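Local atomic coordinates of SusD superfamily protein (Bacteroides thetaiotaomicron, PDB entry 3MCX), a protein that is of unknown function but, as a zinc-binding SusD family member of the outer membrane, probably binds glycans for uptake. Residues Leu86-Asn89 with Thr90-Val94; Ile102-Ile105 with Glu106-Ser109; Arg129-Ser132 with Leu133-Thr137; Val179-Asp182 with Met183-Leu187. All blocks are in the same frame, centred on the assembly; numbering follows the deposited sequence.

Contact 1 of 4, residues Leu86-Asn89 with Thr90-Val94; sequences LPWN and TVYKV
From L86 to V94 the backbone runs as one alpha-helix, with T90 N bonded to L86 O, Y92 N to W88 O and K93 N to N89 O in i to i+4 steps. The stretch lies on helix 81-106 of the SusD fold. P87 brings no N-H, so the helix is kinked where the bond to the preceding turn is missing. One turn on, the bond from V91 N to P87 O is weak at 3.4 Å; Y45 OH also bonds to P87 O. T90 holds L86 O twice, since its hydroxyl OG1 adds a 2.7 Å bond from above the carbonyl plane. That reach follows from chi1 of -54°, which sets OG1 beside the backbone N. W88 and Y92 meet one turn apart. Their rings meet obliquely, with planes at 52°. F140 meets W88 edge-to-face. The polar ends look elsewhere: W88 NE1 bonds to E465 and to a glycerol, and Y92 OH to the backbone oxygen of P155. Y92 CE2 sits over one face of the indole, offset toward its rim, 3.4 Å from W88 CE2.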
ATOM      1  N   LEU A  86     -10.053  12.935   6.655  1.00  5.36           N
ATOM      2  CA  LEU A  86      -8.687  12.881   7.167  1.00  6.32           C
ATOM      3  C   LEU A  86      -7.697  12.291   6.142  1.00  6.24           C
ATOM      4  O   LEU A  86      -6.619  12.865   5.951  1.00  6.38           O
ATOM      5  CB  LEU A  86      -8.676  12.116   8.515  1.00  5.81           C
ATOM      6  CG  LEU A  86      -9.138  12.939   9.708  1.00  5.18           C
ATOM      7  CD1 LEU A  86      -9.236  12.030  10.929  1.00  5.44           C
ATOM      8  CD2 LEU A  86      -8.194  14.142   9.983  1.00  8.13           C
ATOM      9  N   PRO A  87      -8.024  11.162   5.486  1.00  6.00           N
ATOM     10  CA  PRO A  87      -7.054  10.650   4.508  1.00  6.29           C
ATOM     11  C   PRO A  87      -6.765  11.575   3.344  1.00  6.17           C
ATOM     12  O   PRO A  87      -5.636  11.623   2.885  1.00  7.43           O
ATOM     13  CB  PRO A  87      -7.659   9.302   4.083  1.00  7.15           C
ATOM     14  CG  PRO A  87      -8.529   8.896   5.283  1.00  8.23           C
ATOM     15  CD  PRO A  87      -9.099  10.187   5.759  1.00  7.13           C
ATOM     16  N   TRP A  88      -7.763  12.312   2.900  1.00  5.78           N
ATOM     17  CA  TRP A  88      -7.570  13.323   1.857  1.00  5.07           C
ATOM     18  C   TRP A  88      -6.685  14.459   2.366  1.00  6.44           C
ATOM     19  O   TRP A  88      -5.669  14.807   1.755  1.00  6.62           O
ATOM     20  CB  TRP A  88      -8.933  13.873   1.452  1.00  5.47           C
ATOM     21  CG  TRP A  88      -8.926  14.974   0.439  1.00  5.52           C
ATOM     22  CD1 TRP A  88      -8.807  16.280   0.695  1.00  5.46           C
ATOM     23  CD2 TRP A  88      -9.181  14.858  -0.971  1.00  6.25           C
ATOM     24  NE1 TRP A  88      -8.934  17.025  -0.471  1.00  6.01           N
ATOM     25  CE2 TRP A  88      -9.165  16.158  -1.501  1.00  5.39           C
ATOM     26  CE3 TRP A  88      -9.375  13.780  -1.823  1.00  6.10           C
ATOM     27  CZ2 TRP A  88      -9.369  16.420  -2.874  1.00  5.64           C
ATOM     28  CZ3 TRP A  88      -9.583  14.030  -3.184  1.00  6.45           C
ATOM     29  CH2 TRP A  88      -9.591  15.325  -3.684  1.00  5.73           C
ATOM     30  N   ASN A  89      -7.069  15.055   3.493  1.00  5.26           N
ATOM     31  CA  ASN A  89      -6.414  16.258   3.971  1.00  5.83           C
ATOM     32  C   ASN A  89      -4.976  15.936   4.396  1.00  6.10           C
ATOM     33  O   ASN A  89      -4.080  16.751   4.245  1.00  6.61           O
ATOM     34  CB  ASN A  89      -7.155  16.889   5.150  1.00  5.96           C
ATOM     35  CG  ASN A  89      -8.388  17.672   4.737  1.00  7.71           C
ATOM     36  OD1 ASN A  89      -8.554  18.028   3.571  1.00  9.37           O
ATOM     37  ND2 ASN A  89      -9.211  18.006   5.710  1.00  8.70           N
ATOM     38  N   THR A  90      -4.769  14.756   4.974  1.00  6.09           N
ATOM     39  CA  THR A  90      -3.441  14.409   5.487  1.00  6.41           C
ATOM     40  C   THR A  90      -2.462  14.238   4.341  1.00  5.88           C
ATOM     41  O   THR A  90      -1.303  14.685   4.444  1.00  6.15           O
ATOM     42  CB  THR A  90      -3.504  13.169   6.395  1.00  7.07           C
ATOM     43  OG1 THR A  90      -4.484  13.401   7.428  1.00  7.78           O
ATOM     44  CG2 THR A  90      -2.134  12.830   7.008  1.00  7.98           C
ATOM     45  N   VAL A  91      -2.869  13.554   3.256  1.00  6.20           N
ATOM     46  CA  VAL A  91      -1.963  13.381   2.122  1.00  6.40           C
ATOM     47  C   VAL A  91      -1.696  14.711   1.445  1.00  6.57           C
ATOM     48  O   VAL A  91      -0.554  15.003   1.066  1.00  6.27           O
ATOM     49  CB  VAL A  91      -2.412  12.259   1.170  1.00  6.55           C
ATOM     50  CG1 VAL A  91      -1.423  12.158   0.012  1.00  7.30           C
ATOM     51  CG2 VAL A  91      -2.469  10.927   1.921  1.00  7.42           C
ATOM     52  N   TYR A  92      -2.711  15.566   1.332  1.00  5.56           N
ATOM     53  CA  TYR A  92      -2.468  16.902   0.774  1.00  5.48           C
ATOM     54  C   TYR A  92      -1.526  17.731   1.655  1.00  6.42           C
ATOM     55  O   TYR A  92      -0.774  18.551   1.170  1.00  6.44           O
ATOM     56  CB  TYR A  92      -3.778  17.648   0.460  1.00  5.38           C
ATOM     57  CG  TYR A  92      -4.275  17.330  -0.919  1.00  5.51           C
ATOM     58  CD1 TYR A  92      -3.574  17.767  -2.016  1.00  6.60           C
ATOM     59  CD2 TYR A  92      -5.412  16.534  -1.117  1.00  6.85           C
ATOM     60  CE1 TYR A  92      -3.992  17.445  -3.287  1.00  6.38           C
ATOM     61  CE2 TYR A  92      -5.827  16.208  -2.371  1.00  6.47           C
ATOM     62  CZ  TYR A  92      -5.111  16.661  -3.464  1.00  8.84           C
ATOM     63  OH  TYR A  92      -5.507  16.274  -4.727  1.00  7.25           O
ATOM     64  N   LYS A  93      -1.582  17.548   2.978  1.00  5.92           N
ATOM     65  CA  LYS A  93      -0.640  18.236   3.861  1.00  6.25           C
ATOM     66  C   LYS A  93       0.791  17.799   3.539  1.00  6.09           C
ATOM     67  O   LYS A  93       1.687  18.638   3.483  1.00  5.90           O
ATOM     68  CB  LYS A  93      -0.971  17.970   5.341  1.00  7.59           C
ATOM     69  CG  LYS A  93      -0.155  18.802   6.330  1.00  8.64           C
ATOM     70  CD  LYS A  93      -0.726  18.520   7.749  1.00 13.93           C
ATOM     71  CE  LYS A  93       0.069  19.175   8.867  1.00 18.82           C
ATOM     72  NZ  LYS A  93      -0.492  18.657  10.181  1.00 24.18           N
ATOM     73  N   VAL A  94       0.995  16.493   3.354  1.00  5.68           N
ATOM     74  CA  VAL A  94       2.314  16.009   2.969  1.00  6.38           C
ATOM     75  C   VAL A  94       2.721  16.639   1.629  1.00  6.05           C
ATOM     76  O   VAL A  94       3.855  17.104   1.494  1.00  6.94           O
ATOM     77  CB  VAL A  94       2.382  14.498   2.884  1.00  6.34           C
ATOM     78  CG1 VAL A  94       3.681  14.044   2.170  1.00  7.62           C
ATOM     79  CG2 VAL A  94       2.300  13.890   4.306  1.00  8.41           C
TER

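Contact 2 of 4, residues Ile102-Ile105 with Glu106-Ser109; sequences IQKI and ESGS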
ATOM      1  N   ILE A 102      10.771  21.722  -1.524  1.00  3.15           N
ATOM      2  CA  ILE A 102      11.358  21.802  -2.857  1.00  3.38           C
ATOM      3  C   ILE A 102      11.551  23.242  -3.296  1.00  3.43           C
ATOM      4  O   ILE A 102      12.619  23.637  -3.764  1.00  2.84           O
ATOM      5  CB  ILE A 102      10.536  21.017  -3.897  1.00  3.55           C
ATOM      6  CG1 ILE A 102      10.566  19.500  -3.584  1.00  4.73           C
ATOM      7  CG2 ILE A 102      11.056  21.325  -5.318  1.00  4.78           C
ATOM      8  CD1 ILE A 102       9.470  18.654  -4.220  1.00  5.73           C
ATOM      9  N   GLN A 103      10.538  24.078  -3.079  1.00  3.27           N
ATOM     10  CA  GLN A 103      10.655  25.478  -3.436  1.00  3.57           C
ATOM     11  C   GLN A 103      11.744  26.229  -2.642  1.00  3.01           C
ATOM     12  O   GLN A 103      12.465  27.041  -3.175  1.00  3.71           O
ATOM     13  CB  GLN A 103       9.316  26.213  -3.321  1.00  4.01           C
ATOM     14  CG  GLN A 103       9.386  27.721  -3.679  1.00  3.83           C
ATOM     15  CD  GLN A 103       9.875  28.063  -5.106  1.00  4.98           C
ATOM     16  OE1 GLN A 103       9.720  27.213  -6.024  1.00  5.44           O
ATOM     17  NE2 GLN A 103      10.420  29.265  -5.288  1.00  6.97           N
ATOM     18  N   LYS A 104      11.836  25.937  -1.334  1.00  3.74           N
ATOM     19  CA  LYS A 104      12.877  26.537  -0.517  1.00  4.14           C
ATOM     20  C   LYS A 104      14.273  26.182  -1.055  1.00  2.68           C
ATOM     21  O   LYS A 104      15.143  27.027  -1.147  1.00  3.43           O
ATOM     22  CB  LYS A 104      12.711  26.095   0.956  1.00  5.17           C
ATOM     23  CG  LYS A 104      13.591  26.785   1.952  1.00 10.11           C
ATOM     24  CD  LYS A 104      13.298  28.294   2.022  1.00 13.45           C
ATOM     25  CE  LYS A 104      14.219  29.007   3.033  1.00 17.68           C
ATOM     26  NZ  LYS A 104      14.188  30.486   2.897  1.00 19.37           N
ATOM     27  N   ILE A 105      14.457  24.907  -1.387  1.00  2.00           N
ATOM     28  CA  ILE A 105      15.752  24.472  -1.987  1.00  2.00           C
ATOM     29  C   ILE A 105      16.029  25.200  -3.325  1.00  2.00           C
ATOM     30  O   ILE A 105      17.086  25.711  -3.549  1.00  2.76           O
ATOM     31  CB  ILE A 105      15.809  22.923  -2.138  1.00  2.16           C
ATOM     32  CG1 ILE A 105      15.811  22.219  -0.758  1.00  3.97           C
ATOM     33  CG2 ILE A 105      17.042  22.514  -2.991  1.00  2.67           C
ATOM     34  CD1 ILE A 105      15.570  20.735  -0.837  1.00  4.30           C
ATOM     35  N   GLU A 106      15.018  25.191  -4.186  1.00  2.00           N
ATOM     36  CA  GLU A 106      15.199  25.780  -5.520  1.00  2.00           C
ATOM     37  C   GLU A 106      15.330  27.277  -5.540  1.00  2.36           C
ATOM     38  O   GLU A 106      15.934  27.835  -6.440  1.00  2.00           O
ATOM     39  CB  GLU A 106      14.064  25.340  -6.436  1.00  2.00           C
ATOM     40  CG  GLU A 106      14.078  23.876  -6.713  1.00  2.60           C
ATOM     41  CD  GLU A 106      13.058  23.403  -7.742  1.00  5.74           C
ATOM     42  OE1 GLU A 106      11.861  23.751  -7.700  1.00  5.67           O
ATOM     43  OE2 GLU A 106      13.463  22.560  -8.574  1.00  7.30           O
ATOM     44  N   SER A 107      14.834  27.952  -4.518  1.00  4.12           N
ATOM     45  CA  SER A 107      14.885  29.396  -4.453  1.00  5.20           C
ATOM     46  C   SER A 107      16.278  29.918  -4.041  1.00  6.74           C
ATOM     47  O   SER A 107      16.528  31.112  -4.078  1.00  7.95           O
ATOM     48  CB  SER A 107      13.836  29.910  -3.452  1.00  7.61           C
ATOM     49  OG  SER A 107      14.287  29.628  -2.137  1.00  9.66           O
ATOM     50  N   GLY A 108      17.166  29.001  -3.645  1.00  8.77           N
ATOM     51  CA  GLY A 108      18.545  29.362  -3.315  1.00 11.86           C
ATOM     52  C   GLY A 108      18.748  30.016  -1.964  1.00 13.93           C
ATOM     53  O   GLY A 108      19.853  30.456  -1.652  1.00 15.64           O
ATOM     54  N   SER A 109      17.677  29.983  -1.162  0.50 15.81           N
ATOM     55  CA  SER A 109      17.587  30.647   0.153  0.50 16.96           C
ATOM     56  C   SER A 109      17.833  29.671   1.321  0.50 17.14           C
ATOM     57  O   SER A 109      17.342  29.861   2.447  0.50 17.30           O
ATOM     58  CB  SER A 109      16.184  31.242   0.307  0.50 16.92           C
ATOM     59  OG  SER A 109      15.203  30.221   0.391  0.50 17.93           O
TER
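E106 lies alongside I102 at the C-terminal end of helix 81-106, and the two side chains point the same way. E106 N bonds to I102 O at 2.9 Å, and E106 OE1 rests 3.5 Å from I102 CG2. The packed part is made by I102 and I105, which sit against helix 115-140 and join the two helices. E106 lies at the exposed margin of this face. Beyond CG its chain is extended, and OE2 forms a salt bridge with K122. The other side is open to solvent. There S107 N bonds to Q103 O, and S107 OG reaches K104 O at 2.9 Å from above the carbonyl plane. G108 leaves the helix with phi of +77°, and its N bonds to I105 O over 3.3 Å. K104 bends at chi2 (63°), which turns its chain along the helix end toward S109. In one of the two conformers of S109, K104 NZ bonds to S109 OG at 2.7 Å and only weakly to S109 O, and this OG in turn donates to S107 OG at 2.8 Å. In that conformer, lysine, two serine hydroxyls and the K104 carbonyl form a chain of bonds across the helix end. The lysine charge is probably eased by these neutral oxygens rather than by a carboxylate in the contact.

Contact 3 of 4, residues Arg129-Ser132 with Leu133-Thr137; sequences RGLS and LFNLT
A buried part of helix 115-140 in the SusD fold carries this contact, and its regular i to i+4 ladder joins R129 to L133, G130 to F134, L131 to N135 and S132 to L136. The F134 N to G130 O bond is 2.9 Å long. L131 and N135 pass each other at a slant, with N135 ND2 3.8 Å from L131 CG. In N135, chi1 of -72° sets CG beside the backbone N, which brings ND2 to 3.1 Å from L131 O, but at an angle too poor for a hydrogen bond. Instead the amide nitrogen bonds to the hydroxyls of Y40 and Y41. Without the amide, as with an alanine here, both tyrosine hydroxyls would probably lose this partner and a gap would open beside L131. Y40 OH also bonds to S132 OG, which bonds to M128 O as well, so the tyrosine joins two successive turns. L131 CD1 meets the F134 ring loosely, 4.4 Å from F134 CD2. R129 points its guanidinium to N99 on helix 81-106. At the far end T137 grips L133 O twice: T137 N bonds at 2.9 Å and T137 OG1 at 2.8 Å, the hydroxyl standing above the carbonyl plane.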
ATOM      1  N   ARG A 129       6.306  13.346  -2.938  1.00  5.97           N
ATOM      2  CA  ARG A 129       5.216  14.070  -3.627  1.00  6.22           C
ATOM      3  C   ARG A 129       4.508  13.165  -4.644  1.00  6.05           C
ATOM      4  O   ARG A 129       3.287  13.136  -4.734  1.00  6.24           O
ATOM      5  CB  ARG A 129       5.737  15.313  -4.335  1.00  6.73           C
ATOM      6  CG  ARG A 129       4.633  16.297  -4.725  1.00  6.54           C
ATOM      7  CD  ARG A 129       5.145  17.568  -5.313  1.00  6.59           C
ATOM      8  NE  ARG A 129       5.764  17.404  -6.620  1.00  6.65           N
ATOM      9  CZ  ARG A 129       6.393  18.372  -7.263  1.00  6.40           C
ATOM     10  NH1 ARG A 129       6.495  19.559  -6.714  1.00  7.45           N
ATOM     11  NH2 ARG A 129       6.920  18.166  -8.478  1.00  7.77           N
ATOM     12  N   GLY A 130       5.290  12.448  -5.422  1.00  6.12           N
ATOM     13  CA  GLY A 130       4.729  11.532  -6.405  1.00  6.90           C
ATOM     14  C   GLY A 130       3.966  10.390  -5.787  1.00  7.25           C
ATOM     15  O   GLY A 130       2.832  10.059  -6.198  1.00  7.35           O
ATOM     16  N   LEU A 131       4.552   9.802  -4.736  1.00  6.92           N
ATOM     17  CA  LEU A 131       3.879   8.711  -4.024  1.00  6.96           C
ATOM     18  C   LEU A 131       2.547   9.182  -3.420  1.00  6.91           C
ATOM     19  O   LEU A 131       1.535   8.479  -3.498  1.00  6.63           O
ATOM     20  CB  LEU A 131       4.801   8.201  -2.932  1.00  7.11           C
ATOM     21  CG  LEU A 131       4.320   7.037  -2.088  1.00  8.50           C
ATOM     22  CD1 LEU A 131       3.893   5.868  -2.971  1.00  8.25           C
ATOM     23  CD2 LEU A 131       5.467   6.629  -1.104  1.00  9.09           C
ATOM     24  N   SER A 132       2.561  10.394  -2.865  1.00  6.26           N
ATOM     25  CA  SER A 132       1.367  10.948  -2.252  1.00  6.19           C
ATOM     26  C   SER A 132       0.256  11.157  -3.297  1.00  6.31           C
ATOM     27  O   SER A 132      -0.886  10.792  -3.069  1.00  7.50           O
ATOM     28  CB  SER A 132       1.723  12.193  -1.475  1.00  7.20           C
ATOM     29  OG  SER A 132       2.582  11.890  -0.365  1.00  7.38           O
ATOM     30  N   LEU A 133       0.601  11.749  -4.446  1.00  6.13           N
ATOM     31  CA  LEU A 133      -0.399  11.979  -5.486  1.00  6.70           C
ATOM     32  C   LEU A 133      -0.923  10.618  -5.975  1.00  6.97           C
ATOM     33  O   LEU A 133      -2.132  10.470  -6.208  1.00  6.58           O
ATOM     34  CB  LEU A 133       0.196  12.786  -6.621  1.00  6.28           C
ATOM     35  CG  LEU A 133      -0.746  13.028  -7.816  1.00  6.41           C
ATOM     36  CD1 LEU A 133      -2.074  13.672  -7.427  1.00  7.56           C
ATOM     37  CD2 LEU A 133      -0.035  13.846  -8.931  1.00  7.88           C
ATOM     38  N   PHE A 134      -0.051   9.619  -6.133  1.00  6.69           N
ATOM     39  CA  PHE A 134      -0.461   8.270  -6.530  1.00  7.18           C
ATOM     40  C   PHE A 134      -1.491   7.700  -5.550  1.00  7.45           C
ATOM     41  O   PHE A 134      -2.520   7.159  -5.950  1.00  7.57           O
ATOM     42  CB  PHE A 134       0.783   7.371  -6.615  1.00  7.05           C
ATOM     43  CG  PHE A 134       0.514   5.931  -6.954  1.00  6.44           C
ATOM     44  CD1 PHE A 134      -0.045   5.577  -8.155  1.00  7.97           C
ATOM     45  CD2 PHE A 134       0.874   4.926  -6.082  1.00  7.69           C
ATOM     46  CE1 PHE A 134      -0.230   4.246  -8.485  1.00  9.02           C
ATOM     47  CE2 PHE A 134       0.666   3.591  -6.403  1.00  8.00           C
ATOM     48  CZ  PHE A 134       0.138   3.258  -7.599  1.00  8.84           C
ATOM     49  N   ASN A 135      -1.192   7.808  -4.255  1.00  7.51           N
ATOM     50  CA  ASN A 135      -2.098   7.319  -3.214  1.00  7.82           C
ATOM     51  C   ASN A 135      -3.465   7.966  -3.282  1.00  7.14           C
ATOM     52  O   ASN A 135      -4.494   7.287  -3.190  1.00  7.21           O
ATOM     53  CB  ASN A 135      -1.450   7.511  -1.846  1.00  7.11           C
ATOM     54  CG  ASN A 135      -0.294   6.531  -1.613  1.00  7.52           C
ATOM     55  OD1 ASN A 135      -0.349   5.374  -2.053  1.00  7.95           O
ATOM     56  ND2 ASN A 135       0.743   6.981  -0.896  1.00  7.35           N
ATOM     57  N   LEU A 136      -3.510   9.293  -3.453  1.00  6.56           N
ATOM     58  CA  LEU A 136      -4.800   9.964  -3.599  1.00  6.01           C
ATOM     59  C   LEU A 136      -5.558   9.497  -4.856  1.00  6.28           C
ATOM     60  O   LEU A 136      -6.759   9.303  -4.832  1.00  6.75           O
ATOM     61  CB  LEU A 136      -4.625  11.476  -3.651  1.00  6.40           C
ATOM     62  CG  LEU A 136      -4.278  12.123  -2.306  1.00  7.08           C
ATOM     63  CD1 LEU A 136      -3.601  13.457  -2.538  1.00  8.30           C
ATOM     64  CD2 LEU A 136      -5.534  12.269  -1.454  1.00  7.34           C
ATOM     65  N   THR A 137      -4.827   9.373  -5.958  1.00  6.01           N
ATOM     66  CA  THR A 137      -5.423   9.079  -7.229  1.00  6.24           C
ATOM     67  C   THR A 137      -6.059   7.684  -7.199  1.00  6.94           C
ATOM     68  O   THR A 137      -7.122   7.466  -7.779  1.00  6.29           O
ATOM     69  CB  THR A 137      -4.397   9.221  -8.381  1.00  6.43           C
ATOM     70  OG1 THR A 137      -3.874  10.550  -8.381  1.00  7.62           O
ATOM     71  CG2 THR A 137      -5.034   8.909  -9.727  1.00  7.94           C
TER

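Contact 4 of 4, residues Val179-Asp182 with Met183-Leu187; sequences VVSD and MSNAL
M183, modelled as selenomethionine, lies beside V179 on helix 172-186, and both side chains point the same way. M183 CB sits 3.7 Å from V179 O. CG comes closer, to 3.4 Å of V179 O. The chain then runs extended through SE to CE, which ends 3.9 Å from V179 CG1. Outside the contact M183 packs on L208 of helix 201-214. The more exposed flank carries S184 and N185. S184 has OG beside its backbone N (chi1 -59°), which brings it to V180 O at 2.7 Å. S184 N bonds to V180 O too, and the two donors come from opposite faces of the carbonyl plane. With an alanine at S184 the carbonyl of V180 would probably keep its backbone bond but lose its second donor. N185 ND2 and D182 OD1 are joined by a water, which accepts from ND2 at 3.0 Å and donates to OD1 at 2.7 Å. D182 is buried against helix 115-140. Its OD1 also bonds to Q178, and OD2 forms a salt bridge with R129. V179 and M183 thus present apolar atoms to helix 201-214. D182 takes up donors at both carboxylate oxygens, which would probably favour its charged form.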
ATOM      1  N   VAL A 179       2.945  11.746 -11.213  1.00  6.10           N
ATOM      2  CA  VAL A 179       3.578  10.788 -10.334  1.00  6.86           C
ATOM      3  C   VAL A 179       4.867  10.256 -10.947  1.00  6.88           C
ATOM      4  O   VAL A 179       5.929  10.238 -10.311  1.00  6.61           O
ATOM      5  CB  VAL A 179       2.658   9.616 -10.062  1.00  6.72           C
ATOM      6  CG1 VAL A 179       3.414   8.484  -9.316  1.00  7.52           C
ATOM      7  CG2 VAL A 179       1.400  10.094  -9.277  1.00  7.47           C
ATOM      8  N   VAL A 180       4.747   9.796 -12.192  1.00  7.40           N
ATOM      9  CA  VAL A 180       5.884   9.247 -12.932  1.00  7.21           C
ATOM     10  C   VAL A 180       6.989  10.288 -13.102  1.00  7.33           C
ATOM     11  O   VAL A 180       8.171   9.992 -12.900  1.00  8.26           O
ATOM     12  CB  VAL A 180       5.429   8.670 -14.296  1.00  7.68           C
ATOM     13  CG1 VAL A 180       6.643   8.312 -15.177  1.00  7.06           C
ATOM     14  CG2 VAL A 180       4.535   7.391 -14.061  1.00  7.53           C
ATOM     15  N   SER A 181       6.620  11.509 -13.435  1.00  6.73           N
ATOM     16  CA  SER A 181       7.590  12.582 -13.565  0.50  6.72           C
ATOM     17  C   SER A 181       8.374  12.806 -12.257  1.00  6.71           C
ATOM     18  O   SER A 181       9.617  12.904 -12.251  1.00  6.83           O
ATOM     19  CB  SER A 181       6.861  13.868 -13.958  0.50  6.79           C
ATOM     20  OG  SER A 181       7.745  14.961 -14.121  0.50  8.27           O
ATOM     21  N   ASP A 182       7.653  12.939 -11.157  1.00  6.89           N
ATOM     22  CA  ASP A 182       8.293  13.199  -9.860  1.00  7.13           C
ATOM     23  C   ASP A 182       9.259  12.086  -9.477  1.00  7.72           C
ATOM     24  O   ASP A 182      10.393  12.335  -9.097  1.00  7.71           O
ATOM     25  CB  ASP A 182       7.258  13.384  -8.767  1.00  7.14           C
ATOM     26  CG  ASP A 182       6.510  14.710  -8.863  1.00  7.70           C
ATOM     27  OD1 ASP A 182       6.854  15.548  -9.701  1.00  9.92           O
ATOM     28  OD2 ASP A 182       5.582  14.900  -8.031  1.00  8.74           O
HETATM   29  N   MSE A 183       8.826  10.849  -9.612  1.00  7.48           N
HETATM   30  CA  MSE A 183       9.681   9.739  -9.184  1.00  7.71           C
HETATM   31  C   MSE A 183      10.864   9.592 -10.119  1.00  7.69           C
HETATM   32  O   MSE A 183      11.990   9.335  -9.649  1.00  8.97           O
HETATM   33  CB  MSE A 183       8.899   8.452  -9.113  1.00  7.20           C
HETATM   34  CG  MSE A 183       7.750   8.437  -8.127  1.00  8.49           C
HETATM   35 SE   MSE A 183       7.057   6.628  -7.940  0.75  7.39          SE
HETATM   36  CE  MSE A 183       5.765   7.023  -6.572  1.00  8.36           C
ATOM     37  N   SER A 184      10.636   9.761 -11.420  1.00  7.41           N
ATOM     38  CA  SER A 184      11.703   9.624 -12.408  1.00  7.90           C
ATOM     39  C   SER A 184      12.738  10.742 -12.297  1.00  7.68           C
ATOM     40  O   SER A 184      13.957  10.498 -12.395  1.00  7.72           O
ATOM     41  CB  SER A 184      11.107   9.618 -13.830  1.00  8.15           C
ATOM     42  OG  SER A 184      10.186   8.534 -13.971  1.00 11.07           O
ATOM     43  N   ASN A 185      12.262  11.972 -12.132  1.00  6.90           N
ATOM     44  CA  ASN A 185      13.138  13.143 -12.002  1.00  7.18           C
ATOM     45  C   ASN A 185      13.961  13.084 -10.708  1.00  7.28           C
ATOM     46  O   ASN A 185      15.053  13.662 -10.658  1.00  7.58           O
ATOM     47  CB  ASN A 185      12.346  14.448 -12.077  1.00  7.62           C
ATOM     48  CG  ASN A 185      11.824  14.745 -13.477  1.00 10.87           C
ATOM     49  OD1 ASN A 185      12.459  14.386 -14.456  1.00 16.69           O
ATOM     50  ND2 ASN A 185      10.693  15.456 -13.570  1.00 13.44           N
ATOM     51  N   ALA A 186      13.452  12.379  -9.708  1.00  6.93           N
ATOM     52  CA  ALA A 186      14.160  12.171  -8.444  1.00  7.79           C
ATOM     53  C   ALA A 186      15.359  11.234  -8.551  1.00  7.97           C
ATOM     54  O   ALA A 186      16.320  11.380  -7.819  1.00  7.24           O
ATOM     55  CB  ALA A 186      13.196  11.608  -7.399  1.00  7.08           C
ATOM     56  N   LEU A 187      15.329  10.269  -9.462  1.00  7.95           N
ATOM     57  CA  LEU A 187      16.240   9.114  -9.353  1.00  8.13           C
ATOM     58  C   LEU A 187      17.729   9.454  -9.248  1.00  7.46           C
ATOM     59  O   LEU A 187      18.441   8.890  -8.405  1.00  7.74           O
ATOM     60  CB  LEU A 187      16.031   8.140 -10.530  1.00  8.10           C
ATOM     61  CG  LEU A 187      14.686   7.457 -10.672  1.00  8.87           C
ATOM     62  CD1 LEU A 187      14.693   6.686 -11.977  1.00  9.31           C
ATOM     63  CD2 LEU A 187      14.414   6.534  -9.475  1.00  9.02           C
TER
HETATM   64  O   HOH W   1       8.651  16.310 -11.607  1.00 12.59           O

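In the fold
The contacts follow one another along the chain in numerical order. Contacts 1 and 2 share helix 81-106, their centres about 23 Å apart, with contact 2 at its C-terminal end. Contact 3 is on helix 115-140 and contact 4 on helix 172-186. Contact 3 lies between contacts 1 and 4. Its centre is about 10 Å from that of contact 1, where V91, Y92 and V94 pack on S132 and L136, and about 12 Å from that of contact 4, where V179 and M183 pack on G130, L131 and F134. Contact 2 reaches it through I102 on R129. Contacts 1 and 4 do not touch. Helices side by side suit the TPR-like helical part of SusD proteins, and contact 3 links the flanking helices.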